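PDB 3UKT: novel protein similar to vertebrate potassium voltage-gated channel, subfamily H (Eag-related) family from Danio rerio, which probably serves as the pore-forming subunit of a voltage-gated, delayed-rectifier potassium channel, of which this chain is a cytoplasmic part holding the cyclic nucleotide-binding homology domain. Local coordinates for residues 12-17 with 41-46; 45-50 with 109-114; 100-105 with 167-172. All blocks are in the same frame, centred on the assembly; numbering follows the deposited sequence.

Contact 1. Residues 12-17 with 41-46; sequences SLYHTR and CFQTTW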
loop_
_atom_site.group_PDB
_atom_site.type_symbol
_atom_site.label_atom_id
_atom_site.label_comp_id
_atom_site.label_asym_id
_atom_site.label_seq_id
_atom_site.Cartn_x
_atom_site.Cartn_y
_atom_site.Cartn_z
ATOM N N SER A 12 2.490 -9.804 -12.965
ATOM C CA SER A 12 2.378 -10.767 -11.890
ATOM C C SER A 12 2.832 -10.162 -10.565
ATOM O O SER A 12 3.971 -9.730 -10.437
ATOM C CB SER A 12 3.203 -12.002 -12.227
ATOM O OG SER A 12 3.577 -12.693 -11.047
ATOM N N LEU A 13 1.944 -10.128 -9.578
ATOM C CA LEU A 13 2.335 -9.656 -8.248
ATOM C C LEU A 13 3.500 -10.450 -7.704
ATOM O O LEU A 13 4.409 -9.890 -7.091
ATOM C CB LEU A 13 1.177 -9.771 -7.261
ATOM C CG LEU A 13 0.216 -8.594 -7.166
ATOM C CD1 LEU A 13 -1.083 -9.049 -6.511
ATOM C CD2 LEU A 13 0.865 -7.440 -6.397
ATOM N N TYR A 14 3.464 -11.767 -7.911
ATOM C CA TYR A 14 4.505 -12.623 -7.385
ATOM C C TYR A 14 5.875 -12.179 -7.882
ATOM O O TYR A 14 6.817 -12.071 -7.116
ATOM C CB TYR A 14 4.225 -14.083 -7.735
ATOM C CG TYR A 14 5.362 -15.019 -7.403
ATOM C CD1 TYR A 14 5.640 -15.380 -6.081
ATOM C CD2 TYR A 14 6.154 -15.553 -8.413
ATOM C CE1 TYR A 14 6.684 -16.245 -5.775
ATOM C CE2 TYR A 14 7.206 -16.417 -8.119
ATOM C CZ TYR A 14 7.468 -16.760 -6.802
ATOM O OH TYR A 14 8.516 -17.620 -6.526
ATOM N N HIS A 15 6.000 -11.896 -9.161
ATOM C CA HIS A 15 7.311 -11.512 -9.665
ATOM C C HIS A 15 7.676 -10.093 -9.250
ATOM O O HIS A 15 8.824 -9.817 -8.930
ATOM C CB HIS A 15 7.407 -11.744 -11.183
ATOM C CG HIS A 15 7.251 -13.186 -11.554
ATOM N ND1 HIS A 15 8.328 -14.044 -11.657
ATOM C CD2 HIS A 15 6.147 -13.941 -11.753
ATOM C CE1 HIS A 15 7.890 -15.257 -11.948
ATOM N NE2 HIS A 15 6.574 -15.226 -12.010
ATOM N N THR A 16 6.694 -9.204 -9.228
ATOM C CA THR A 16 6.908 -7.842 -8.739
ATOM C C THR A 16 7.365 -7.824 -7.285
ATOM O O THR A 16 8.356 -7.182 -6.937
ATOM C CB THR A 16 5.646 -6.971 -8.902
ATOM O OG1 THR A 16 5.281 -6.922 -10.289
ATOM C CG2 THR A 16 5.915 -5.537 -8.411
ATOM N N ARG A 17 6.657 -8.531 -6.423
ATOM C CA ARG A 17 7.070 -8.545 -5.032
ATOM C C ARG A 17 8.455 -9.189 -4.875
ATOM O O ARG A 17 9.215 -8.832 -3.977
ATOM C CB ARG A 17 6.019 -9.240 -4.175
ATOM C CG ARG A 17 4.705 -8.492 -4.172
ATOM C CD ARG A 17 4.835 -7.250 -3.303
ATOM N NE ARG A 17 3.552 -6.636 -2.998
ATOM C CZ ARG A 17 3.173 -5.461 -3.490
ATOM N NH1 ARG A 17 3.996 -4.805 -4.301
ATOM N NH2 ARG A 17 1.987 -4.938 -3.172
ATOM N N CYS A 41 11.807 -18.254 2.200
ATOM C CA CYS A 41 10.650 -18.059 3.058
ATOM C C CYS A 41 9.561 -17.318 2.281
ATOM O O CYS A 41 8.371 -17.547 2.463
ATOM C CB CYS A 41 11.052 -17.281 4.308
ATOM S SG CYS A 41 9.673 -16.852 5.413
ATOM N N PHE A 42 9.986 -16.439 1.391
ATOM C CA PHE A 42 9.052 -15.657 0.611
ATOM C C PHE A 42 8.139 -16.533 -0.245
ATOM O O PHE A 42 6.909 -16.445 -0.153
ATOM C CB PHE A 42 9.804 -14.657 -0.262
ATOM C CG PHE A 42 8.908 -13.773 -1.057
ATOM C CD1 PHE A 42 8.075 -12.861 -0.425
ATOM C CD2 PHE A 42 8.881 -13.856 -2.437
ATOM C CE1 PHE A 42 7.226 -12.039 -1.163
ATOM C CE2 PHE A 42 8.039 -13.037 -3.178
ATOM C CZ PHE A 42 7.213 -12.131 -2.542
ATOM N N GLN A 43 8.744 -17.385 -1.070
ATOM C CA GLN A 43 7.980 -18.229 -1.982
ATOM C C GLN A 43 7.142 -19.209 -1.204
ATOM O O GLN A 43 6.070 -19.620 -1.646
ATOM C CB GLN A 43 8.904 -18.980 -2.932
ATOM C CG GLN A 43 9.800 -19.984 -2.257
ATOM C CD GLN A 43 10.703 -20.702 -3.242
ATOM O OE1 GLN A 43 10.478 -20.651 -4.457
ATOM N NE2 GLN A 43 11.734 -21.375 -2.726
ATOM N N THR A 44 7.642 -19.570 -0.032
ATOM C CA THR A 44 6.999 -20.555 0.821
ATOM C C THR A 44 5.694 -20.036 1.402
ATOM O O THR A 44 4.711 -20.777 1.496
ATOM C CB THR A 44 7.937 -20.949 1.968
ATOM O OG1 THR A 44 8.981 -21.780 1.450
ATOM C CG2 THR A 44 7.187 -21.696 3.045
ATOM N N THR A 45 5.695 -18.761 1.781
ATOM C CA THR A 45 4.544 -18.139 2.412
ATOM C C THR A 45 3.676 -17.304 1.454
ATOM O O THR A 45 2.610 -16.812 1.841
ATOM C CB THR A 45 4.977 -17.226 3.576
ATOM O OG1 THR A 45 5.909 -16.249 3.096
ATOM C CG2 THR A 45 5.635 -18.041 4.676
ATOM N N TRP A 46 4.126 -17.149 0.215
ATOM C CA TRP A 46 3.445 -16.277 -0.737
ATOM C C TRP A 46 1.960 -16.579 -0.891
ATOM O O TRP A 46 1.535 -17.735 -1.020
ATOM C CB TRP A 46 4.134 -16.309 -2.116
ATOM C CG TRP A 46 3.359 -15.563 -3.158
ATOM C CD1 TRP A 46 2.579 -16.097 -4.147
ATOM C CD2 TRP A 46 3.235 -14.134 -3.278
ATOM N NE1 TRP A 46 1.990 -15.085 -4.887
ATOM C CE2 TRP A 46 2.380 -13.876 -4.373
ATOM C CE3 TRP A 46 3.763 -13.051 -2.570
ATOM C CZ2 TRP A 46 2.062 -12.587 -4.777
ATOM C CZ3 TRP A 46 3.442 -11.771 -2.970
ATOM C CH2 TRP A 46 2.597 -11.546 -4.062
#

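Contact 2. Residues 45-50 with 109-114; sequences TWSVNN and LIRQGD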
loop_
_atom_site.group_PDB
_atom_site.type_symbol
_atom_site.label_atom_id
_atom_site.label_comp_id
_atom_site.label_asym_id
_atom_site.label_seq_id
_atom_site.Cartn_x
_atom_site.Cartn_y
_atom_site.Cartn_z
ATOM N N THR A 45 5.695 -18.761 1.781
ATOM C CA THR A 45 4.544 -18.139 2.412
ATOM C C THR A 45 3.676 -17.304 1.454
ATOM O O THR A 45 2.610 -16.812 1.841
ATOM C CB THR A 45 4.977 -17.226 3.576
ATOM O OG1 THR A 45 5.909 -16.249 3.096
ATOM C CG2 THR A 45 5.635 -18.041 4.676
ATOM N N TRP A 46 4.126 -17.149 0.215
ATOM C CA TRP A 46 3.445 -16.277 -0.737
ATOM C C TRP A 46 1.960 -16.579 -0.891
ATOM O O TRP A 46 1.535 -17.735 -1.020
ATOM C CB TRP A 46 4.134 -16.309 -2.116
ATOM C CG TRP A 46 3.359 -15.563 -3.158
ATOM C CD1 TRP A 46 2.579 -16.097 -4.147
ATOM C CD2 TRP A 46 3.235 -14.134 -3.278
ATOM N NE1 TRP A 46 1.990 -15.085 -4.887
ATOM C CE2 TRP A 46 2.380 -13.876 -4.373
ATOM C CE3 TRP A 46 3.763 -13.051 -2.570
ATOM C CZ2 TRP A 46 2.062 -12.587 -4.777
ATOM C CZ3 TRP A 46 3.442 -11.771 -2.970
ATOM C CH2 TRP A 46 2.597 -11.546 -4.062
ATOM N N SER A 47 1.167 -15.524 -0.870
ATOM C CA SER A 47 -0.159 -15.580 -1.464
ATOM C C SER A 47 -0.472 -14.220 -2.089
ATOM O O SER A 47 -0.059 -13.181 -1.575
ATOM C CB SER A 47 -1.223 -16.004 -0.445
ATOM O OG SER A 47 -1.423 -14.999 0.529
ATOM N N VAL A 48 -1.185 -14.226 -3.208
ATOM C CA VAL A 48 -1.565 -12.985 -3.852
ATOM C C VAL A 48 -2.267 -12.066 -2.847
ATOM O O VAL A 48 -1.934 -10.883 -2.719
ATOM C CB VAL A 48 -2.502 -13.261 -5.037
ATOM C CG1 VAL A 48 -3.101 -11.969 -5.530
ATOM C CG2 VAL A 48 -1.763 -13.995 -6.153
ATOM N N ASN A 49 -3.230 -12.630 -2.132
ATOM C CA ASN A 49 -4.034 -11.898 -1.167
ATOM C C ASN A 49 -3.200 -11.122 -0.148
ATOM O O ASN A 49 -3.612 -10.060 0.306
ATOM C CB ASN A 49 -4.963 -12.876 -0.444
ATOM C CG ASN A 49 -5.780 -12.221 0.650
ATOM O OD1 ASN A 49 -6.773 -11.531 0.377
ATOM N ND2 ASN A 49 -5.390 -12.459 1.905
ATOM N N ASN A 50 -2.026 -11.638 0.199
ATOM C CA ASN A 50 -1.196 -11.003 1.216
ATOM C C ASN A 50 -0.254 -9.946 0.671
ATOM O O ASN A 50 0.328 -9.183 1.439
ATOM C CB ASN A 50 -0.353 -12.044 1.940
ATOM C CG ASN A 50 -1.015 -12.563 3.187
ATOM O OD1 ASN A 50 -2.242 -12.658 3.274
ATOM N ND2 ASN A 50 -0.201 -12.907 4.169
ATOM N N LEU A 109 -3.776 -18.028 -4.256
ATOM C CA LEU A 109 -4.494 -16.753 -4.266
ATOM C C LEU A 109 -4.787 -16.348 -2.816
ATOM O O LEU A 109 -4.440 -15.254 -2.382
ATOM C CB LEU A 109 -5.780 -16.837 -5.111
ATOM C CG LEU A 109 -6.830 -15.729 -4.926
ATOM C CD1 LEU A 109 -6.282 -14.343 -5.232
ATOM C CD2 LEU A 109 -8.061 -15.987 -5.782
ATOM N N ILE A 110 -5.365 -17.271 -2.057
ATOM C CA ILE A 110 -5.714 -17.033 -0.671
ATOM C C ILE A 110 -5.295 -18.216 0.196
ATOM O O ILE A 110 -5.504 -19.365 -0.178
ATOM C CB ILE A 110 -7.228 -16.893 -0.527
ATOM C CG1 ILE A 110 -7.689 -15.524 -1.025
ATOM C CG2 ILE A 110 -7.651 -17.117 0.926
ATOM C CD1 ILE A 110 -9.117 -15.526 -1.595
ATOM N N ARG A 111 -4.711 -17.940 1.357
ATOM C CA ARG A 111 -4.388 -19.007 2.292
ATOM C C ARG A 111 -5.410 -19.057 3.409
ATOM O O ARG A 111 -5.784 -18.024 3.963
ATOM C CB ARG A 111 -2.969 -18.863 2.848
ATOM C CG ARG A 111 -1.888 -19.177 1.822
ATOM C CD ARG A 111 -0.504 -19.262 2.453
ATOM N NE ARG A 111 0.556 -19.223 1.443
ATOM C CZ ARG A 111 1.173 -20.301 0.980
ATOM N NH1 ARG A 111 0.838 -21.496 1.452
ATOM N NH2 ARG A 111 2.128 -20.185 0.061
ATOM N N GLN A 112 -5.858 -20.266 3.726
ATOM C CA GLN A 112 -6.933 -20.469 4.697
ATOM C C GLN A 112 -6.630 -19.830 6.040
ATOM O O GLN A 112 -5.531 -19.980 6.579
ATOM C CB GLN A 112 -7.237 -21.963 4.875
ATOM C CG GLN A 112 -8.412 -22.258 5.806
ATOM C CD GLN A 112 -8.781 -23.737 5.825
ATOM O OE1 GLN A 112 -8.701 -24.420 4.803
ATOM N NE2 GLN A 112 -9.173 -24.240 6.992
ATOM N N GLY A 113 -7.613 -19.102 6.566
ATOM C CA GLY A 113 -7.507 -18.516 7.887
ATOM C C GLY A 113 -6.889 -17.137 7.873
ATOM O O GLY A 113 -6.737 -16.514 8.917
ATOM N N ASP A 114 -6.520 -16.666 6.687
ATOM C CA ASP A 114 -5.955 -15.331 6.547
ATOM C C ASP A 114 -7.075 -14.320 6.423
ATOM O O ASP A 114 -8.194 -14.669 6.049
ATOM C CB ASP A 114 -5.035 -15.231 5.328
ATOM C CG ASP A 114 -3.653 -15.818 5.584
ATOM O OD1 ASP A 114 -3.359 -16.204 6.743
ATOM O OD2 ASP A 114 -2.851 -15.880 4.623
HETATM O O HOH W 1 -3.508 -15.209 1.825
#

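Contact 3. Residues 100-105 with 167-172; sequences TSFCAP and YCDLQY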
loop_
_atom_site.group_PDB
_atom_site.type_symbol
_atom_site.label_atom_id
_atom_site.label_comp_id
_atom_site.label_asym_id
_atom_site.label_seq_id
_atom_site.Cartn_x
_atom_site.Cartn_y
_atom_site.Cartn_z
ATOM N N THR A 100 -4.928 -5.892 -11.310
ATOM C CA THR A 100 -4.827 -7.235 -11.900
ATOM C C THR A 100 -3.555 -8.002 -11.455
ATOM O O THR A 100 -2.567 -7.400 -11.046
ATOM C CB THR A 100 -4.814 -7.158 -13.445
ATOM O OG1 THR A 100 -3.657 -6.428 -13.849
ATOM C CG2 THR A 100 -6.033 -6.421 -13.973
ATOM N N SER A 101 -3.597 -9.331 -11.548
ATOM C CA SER A 101 -2.407 -10.161 -11.414
ATOM C C SER A 101 -2.593 -11.481 -12.162
ATOM O O SER A 101 -3.703 -12.029 -12.201
ATOM C CB SER A 101 -2.121 -10.464 -9.942
ATOM O OG SER A 101 -0.865 -11.116 -9.790
ATOM N N PHE A 102 -1.506 -11.975 -12.753
ATOM C CA PHE A 102 -1.449 -13.323 -13.285
ATOM C C PHE A 102 -1.117 -14.252 -12.138
ATOM O O PHE A 102 -0.445 -13.855 -11.203
ATOM C CB PHE A 102 -0.350 -13.468 -14.342
ATOM C CG PHE A 102 -0.658 -12.790 -15.640
ATOM C CD1 PHE A 102 0.250 -12.831 -16.683
ATOM C CD2 PHE A 102 -1.856 -12.114 -15.828
ATOM C CE1 PHE A 102 -0.028 -12.204 -17.895
ATOM C CE2 PHE A 102 -2.144 -11.495 -17.036
ATOM C CZ PHE A 102 -1.228 -11.536 -18.071
ATOM N N CYS A 103 -1.600 -15.484 -12.227
ATOM C CA CYS A 103 -1.260 -16.535 -11.290
ATOM C C CYS A 103 -0.811 -17.753 -12.047
ATOM O O CYS A 103 -1.389 -18.111 -13.065
ATOM C CB CYS A 103 -2.469 -16.932 -10.466
ATOM S SG CYS A 103 -2.751 -15.822 -9.146
ATOM N N ALA A 104 0.215 -18.397 -11.520
ATOM C CA ALA A 104 0.807 -19.569 -12.142
ATOM C C ALA A 104 0.200 -20.781 -11.450
ATOM O O ALA A 104 -0.263 -20.668 -10.304
ATOM C CB ALA A 104 2.319 -19.527 -11.950
ATOM N N PRO A 105 0.162 -21.937 -12.143
ATOM C CA PRO A 105 -0.453 -23.121 -11.542
ATOM C C PRO A 105 0.242 -23.408 -10.233
ATOM O O PRO A 105 1.473 -23.311 -10.167
ATOM C CB PRO A 105 -0.147 -24.233 -12.554
ATOM C CG PRO A 105 0.026 -23.523 -13.855
ATOM C CD PRO A 105 0.637 -22.189 -13.517
ATOM N N TYR A 167 -2.654 -21.387 -15.541
ATOM C CA TYR A 167 -2.256 -19.980 -15.526
ATOM C C TYR A 167 -3.524 -19.156 -15.401
ATOM O O TYR A 167 -4.526 -19.473 -16.025
ATOM C CB TYR A 167 -1.420 -19.617 -16.763
ATOM C CG TYR A 167 -0.014 -20.161 -16.640
ATOM C CD1 TYR A 167 0.965 -19.436 -15.989
ATOM C CD2 TYR A 167 0.315 -21.430 -17.121
ATOM C CE1 TYR A 167 2.241 -19.941 -15.834
ATOM C CE2 TYR A 167 1.581 -21.945 -16.971
ATOM C CZ TYR A 167 2.542 -21.198 -16.326
ATOM O OH TYR A 167 3.815 -21.692 -16.170
ATOM N N CYS A 168 -3.519 -18.150 -14.541
ATOM C CA CYS A 168 -4.746 -17.393 -14.297
ATOM C C CYS A 168 -4.510 -15.916 -14.454
ATOM O O CYS A 168 -3.416 -15.421 -14.174
ATOM C CB CYS A 168 -5.263 -17.634 -12.881
ATOM S SG CYS A 168 -6.190 -19.127 -12.660
ATOM N N ASP A 169 -5.543 -15.210 -14.880
ATOM C CA ASP A 169 -5.541 -13.756 -14.833
ATOM C C ASP A 169 -6.714 -13.302 -13.955
ATOM O O ASP A 169 -7.861 -13.711 -14.161
ATOM C CB ASP A 169 -5.626 -13.163 -16.236
ATOM C CG ASP A 169 -5.270 -11.683 -16.260
ATOM O OD1 ASP A 169 -4.496 -11.216 -15.380
ATOM O OD2 ASP A 169 -5.771 -10.974 -17.158
ATOM N N LEU A 170 -6.407 -12.484 -12.955
ATOM C CA LEU A 170 -7.390 -12.076 -11.959
ATOM C C LEU A 170 -7.496 -10.581 -11.937
ATOM O O LEU A 170 -6.500 -9.879 -12.182
ATOM C CB LEU A 170 -6.944 -12.507 -10.567
ATOM C CG LEU A 170 -6.600 -13.992 -10.435
ATOM C CD1 LEU A 170 -5.524 -14.178 -9.392
ATOM C CD2 LEU A 170 -7.828 -14.788 -10.086
ATOM N N GLN A 171 -8.696 -10.085 -11.641
ATOM C CA GLN A 171 -8.868 -8.682 -11.291
ATOM C C GLN A 171 -9.303 -8.627 -9.858
ATOM O O GLN A 171 -9.884 -9.586 -9.348
ATOM C CB GLN A 171 -9.942 -8.028 -12.164
ATOM C CG GLN A 171 -9.440 -7.613 -13.510
ATOM C CD GLN A 171 -10.565 -7.261 -14.456
ATOM O OE1 GLN A 171 -11.709 -7.019 -14.036
ATOM N NE2 GLN A 171 -10.259 -7.266 -15.751
ATOM N N TYR A 172 -9.038 -7.513 -9.194
ATOM C CA TYR A 172 -9.514 -7.368 -7.833
ATOM C C TYR A 172 -9.658 -5.916 -7.404
ATOM O O TYR A 172 -9.155 -4.997 -8.062
ATOM C CB TYR A 172 -8.596 -8.108 -6.880
ATOM C CG TYR A 172 -7.190 -7.531 -6.768
ATOM C CD1 TYR A 172 -6.890 -6.506 -5.854
ATOM C CD2 TYR A 172 -6.155 -8.046 -7.542
ATOM C CE1 TYR A 172 -5.593 -5.997 -5.758
ATOM C CE2 TYR A 172 -4.872 -7.542 -7.466
ATOM C CZ TYR A 172 -4.582 -6.544 -6.576
ATOM O OH TYR A 172 -3.273 -6.089 -6.542
HETATM O O HOH W 2 -1.929 -5.892 -8.636
#

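Contact 1. Residues 12-17 with 41-46
Tyr14 and Trp46 meet edge to face: the edge of the tyrosine ring is turned toward the face of the five-membered indole ring, with centroids 5.0 Å apart and planes at 63°. Tyr14 CD1 does the touching, 3.7 Å from Trp46 CD1. On the six-membered half of the indole, Tyr14 CA sits over the face as a CH-pi contact, 4.0 Å from the ring centroid. Leu13 CB reaches the rim of the same ring near its plane, 3.9 Å from Trp46 CZ2. Arg17 CG approaches Trp46 CH2 to 3.7 Å, and its neighbour Arg17 CB lies at the edge of the Phe42 ring, 3.5 Å from Phe42 CZ. Outside the aromatic pair, Gln43 runs alongside Tyr14 in the same direction, the amide nearly parallel to the ring.

Helix 13-27 and helix 32-45 form a nearly antiparallel helical hairpin, as in the C-linker of related channels; the axes of their short segments approach to 11.7 Å, with N-to-C directions at 158°. The backbones are thus too distant to touch directly, and large side chains bridge them. Trp46, the first residue to leave the helix, reaches across because its CG lies anti to the backbone N (chi1 173°). Its NE1 is hydrogen-bonded to Glu107.

A bend at chi2 turns the Arg17 guanidinium away while CB and CG stay against Phe42 and Trp46; NH2 makes weak hydrogen bonds to the carbonyls of Gly51 and Ile52. Leu13 CD2 covers one guanidinium face. Phe42 also packs on Thr18 and Leu21, and on Phe61 of the second subunit. At the start of helix 13-27, Ser12 is the N-cap, its OG accepting from His15 N at 3.2 Å.

Contact 2. Residues 45-50 with 109-114
Asn49 N donates to Leu109 O at 2.9 Å, a bond that ties the two segments together in the buried, tightly packed part of the contact. Beside it, Val48 CB rests 3.9 Å from Leu109 CD1, and Asn49 CB lies 3.8 Å from Ile110 CG1. The amide of Asn49, held anti to its main-chain nitrogen (chi1 176°), is fixed from beyond the segments: OD1 accepts from Tyr120 OH and Gln117 N, and ND2 donates to Ala115 O.

Arg111 makes the second attachment. Its chain extends from CG to NE and carries the guanidinium to the end of helix 32-45, where NH2 donates to Trp46 O at 2.7 Å. NE adds weak bonds to Trp46 O and Thr45 O, so two successive carbonyls hold the group; a cation-pi contact with Phe108 supports it.

Toward Asn50 the contact opens out and a water replaces direct packing. This water accepts from Arg111 N at 3.0 Å, donates to Asp114 OD2 and also bonds Ser47 OG, with a weaker bond from Asn49 ND2. The exposed Asn50 side chain meets Asp114 at about a right angle, and Asn50 OD1 lies 3.5 Å from Asp114 OD2.

A classic beta bulge sets Leu109 and Ile110 together opposite Val162, and Arg111 to Asp114 form a type II beta turn. The contact thus fastens the linker after helix 32-45 to a bulged edge strand in the beta roll of the cyclic nucleotide-binding homology domain.

Contact 3. Residues 100-105 with 167-172
Cys103 O is approached twice from residues 167-168: Cys168 N donates to it at 2.6 Å, and Tyr167 CA makes a CA-H...O contact at 3.2 Å. The pairing is antiparallel, joining edge strand 99-103 to strand 168-174 in one sheet of the beta roll of the cyclic nucleotide-binding homology domain. Cys103 with Cys168 and Ser101 with Leu170 are hydrogen-bonded pairs; Thr100 with Gln171 and Phe102 with Asp169 are non-hydrogen-bonded ones.

Ser101, Cys103, Cys168 and Leu170 share the buried face, where the two cysteines touch through their CB atoms at 3.8 Å; Cys168 and Leu170 also pack on Met127. Ser101 OG bonds Phe102 O and accepts from Leu13 N, which ties the sheet to the start of helix 13-27. On the other face Thr100 and Gln171 lie side by side, Thr100 CG2 to Gln171 CG 3.6 Å, and the amide of Gln171 is bonded to Glu76 and Leu77. Tyr172 OH is held by Asp53 N and shares a water with Thr100 O.

Just beyond the end of strand 99-103 and before the start of strand 168-174, Pro105 CD sits over the centre of the Tyr167 ring, 3.4 Å from its centroid and 5° off the normal.

Contacts 1 and 2 have centres about 10 Å apart and share Thr45 and Trp46: the chain leaves the helical hairpin of contact 1 and enters the linker of contact 2. The centre of contact 3 is about 13 Å from that of contact 1 and about 14 Å from that of contact 2. Both segments of contact 1 precede those of contact 3, whereas contacts 2 and 3 alternate in the order 45-50, 100-105, 109-114, 167-172. The successive strands 99-103 and 108-110 are outer strands of the roll's two sheets. Val48 joins all three sites, its side chain touching Leu13, Cys103 and Leu109. The hairpin is thereby seated directly on the cyclic nucleotide-binding homology domain, consistent with mechanical coupling between them.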